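Local coordinates for protein pseudouridylate synthase RPUSD4, mitochondrial (Homo sapiens, PDB 5UBA) that isomerises uridine to pseudouridine in mitochondrial RNAs; its modification of 16S ribosomal RNA is needed for assembly into a functional mitochondrial ribosome, at residues H100-Q103 and E104-T108. Residues are numbered along the deposited sequence; the frame is centred on the assembly and turned at random.
Sequences HQVQ and ELFRT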
loop_
_atom_site.group_PDB
_atom_site.type_symbol
_atom_site.label_atom_id
_atom_site.label_comp_id
_atom_site.label_asym_id
_atom_site.label_seq_id
_atom_site.Cartn_x
_atom_site.Cartn_y
_atom_site.Cartn_z
ATOM N N HIS A 100 20.324 -3.109 6.826
ATOM C CA HIS A 100 20.100 -2.512 8.142
ATOM C C HIS A 100 20.079 -0.989 8.073
ATOM O O HIS A 100 19.250 -0.364 8.742
ATOM C CB HIS A 100 21.164 -2.967 9.151
ATOM C CG HIS A 100 21.004 -4.386 9.579
ATOM N ND1 HIS A 100 22.000 -5.078 10.237
ATOM C CD2 HIS A 100 19.973 -5.251 9.434
ATOM C CE1 HIS A 100 21.581 -6.306 10.483
ATOM N NE2 HIS A 100 20.356 -6.438 10.006
ATOM N N GLN A 101 20.961 -0.420 7.263
ATOM C CA GLN A 101 21.007 1.042 7.082
ATOM C C GLN A 101 19.681 1.574 6.519
ATOM O O GLN A 101 19.089 2.545 7.030
ATOM C CB GLN A 101 22.167 1.414 6.182
ATOM C CG GLN A 101 22.458 2.894 6.119
ATOM C CD GLN A 101 23.624 3.212 5.205
ATOM O OE1 GLN A 101 24.571 2.426 5.088
ATOM N NE2 GLN A 101 23.567 4.360 4.558
ATOM N N VAL A 102 19.168 0.889 5.508
ATOM C CA VAL A 102 17.897 1.290 4.907
ATOM C C VAL A 102 16.725 1.095 5.867
ATOM O O VAL A 102 15.847 1.962 5.934
ATOM C CB VAL A 102 17.653 0.569 3.562
ATOM C CG1 VAL A 102 16.314 1.002 2.960
ATOM C CG2 VAL A 102 18.765 0.935 2.596
ATOM N N GLN A 103 16.696 -0.021 6.591
ATOM C CA GLN A 103 15.696 -0.276 7.625
ATOM C C GLN A 103 15.698 0.881 8.638
ATOM O O GLN A 103 14.628 1.344 9.031
ATOM C CB GLN A 103 15.965 -1.612 8.330
ATOM C CG GLN A 103 15.686 -2.852 7.487
ATOM C CD GLN A 103 16.413 -4.089 7.995
ATOM O OE1 GLN A 103 16.702 -4.196 9.186
ATOM N NE2 GLN A 103 16.704 -5.031 7.094
ATOM N N GLU A 104 16.897 1.343 9.001
ATOM C CA GLU A 104 17.022 2.453 9.967
ATOM C C GLU A 104 16.495 3.768 9.383
ATOM O O GLU A 104 15.883 4.549 10.114
ATOM C CB GLU A 104 18.473 2.566 10.441
ATOM C CG GLU A 104 18.785 3.626 11.494
ATOM C CD GLU A 104 18.141 3.391 12.838
ATOM O OE1 GLU A 104 17.455 2.366 13.087
ATOM O OE2 GLU A 104 18.331 4.297 13.698
ATOM N N LEU A 105 16.706 4.013 8.091
ATOM C CA LEU A 105 16.094 5.165 7.431
ATOM C C LEU A 105 14.574 5.129 7.539
ATOM O O LEU A 105 13.940 6.179 7.790
ATOM C CB LEU A 105 16.530 5.276 5.971
ATOM C CG LEU A 105 18.009 5.544 5.675
ATOM C CD1 LEU A 105 18.321 5.508 4.198
ATOM C CD2 LEU A 105 18.439 6.874 6.289
ATOM N N PHE A 106 13.967 3.956 7.351
ATOM C CA PHE A 106 12.528 3.841 7.521
ATOM C C PHE A 106 12.105 4.050 8.972
ATOM O O PHE A 106 11.144 4.754 9.234
ATOM C CB PHE A 106 11.984 2.481 7.030
ATOM C CG PHE A 106 11.812 2.379 5.538
ATOM C CD1 PHE A 106 10.614 2.722 4.939
ATOM C CD2 PHE A 106 12.827 1.914 4.744
ATOM C CE1 PHE A 106 10.448 2.600 3.568
ATOM C CE2 PHE A 106 12.677 1.805 3.373
ATOM C CZ PHE A 106 11.474 2.157 2.783
ATOM N N ARG A 107 12.804 3.390 9.909
ATOM C CA ARG A 107 12.467 3.489 11.346
ATOM C C ARG A 107 12.464 4.934 11.824
ATOM O O ARG A 107 11.631 5.329 12.647
ATOM C CB ARG A 107 13.482 2.709 12.201
ATOM C CG ARG A 107 13.047 2.514 13.652
ATOM C CD ARG A 107 14.186 2.006 14.538
ATOM N NE ARG A 107 15.275 2.964 14.713
ATOM C CZ ARG A 107 15.277 3.996 15.558
ATOM N NH1 ARG A 107 14.234 4.254 16.350
ATOM N NH2 ARG A 107 16.340 4.787 15.606
ATOM N N THR A 108 13.437 5.692 11.343
ATOM C CA THR A 108 13.623 7.093 11.761
ATOM C C THR A 108 12.893 8.097 10.854
ATOM O O THR A 108 13.178 9.298 10.895
ATOM C CB THR A 108 15.121 7.451 11.847
ATOM O OG1 THR A 108 15.767 7.312 10.572
ATOM C CG2 THR A 108 15.829 6.574 12.917
#
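Val102 and Phe106, one turn apart on the last turns of helix 96-107, run alongside each other on the side that packs on Cys79 and His80. From CB outwards, Phe106 meets the preceding turn through CB and the CD2-CE2 side of its ring. Its CB lies 3.5 Å from Gln103 O. With CG beside the backbone N (chi1 -79°), the ring is swung back along the helix, and CD2 comes 3.2 Å from Val102 O, which sits at the ring edge. Further out, CE2 touches Val102 CG1 at 3.7 Å, again at the edge and in the ring plane, while beyond the helix the ring stacks with His80. Next to it, Val102 rests on Cys79, and Gln103 reaches Leu78 O through its NE2. With the ring cut back to an alanine, Val102 CG1 would probably face a gap and His80 would probably lose its stacking partner. The backbone keeps the regular i to i+4 bonding, with Phe106 N donating to Val102 O and Arg107 N to Gln103 O. On another side of the helix Leu105 lays its CG 3.5 Å from Gln101 O and packs against Gln110, Val111 and Leu262. The exposed side carries an i to i+3 salt bridge: the guanidinium of Arg107 grips Glu104 side-on, NE meeting OE1 and NH2 meeting OE2, each at 2.8 Å. Both bonds are nearly straight and both oxygens lie in or near the guanidinium plane, but the nitrogens approach the syn sides from about 30° out of the carboxylate plane. The helix end is thus amphipathic, with Val102, Leu105 and Phe106 against neighbouring parts of the domain, flanked by glutamine bonds to Leu78 and Leu262, and a paired-charge face outside, where the two-point grip probably restricts rotation of both charged groups.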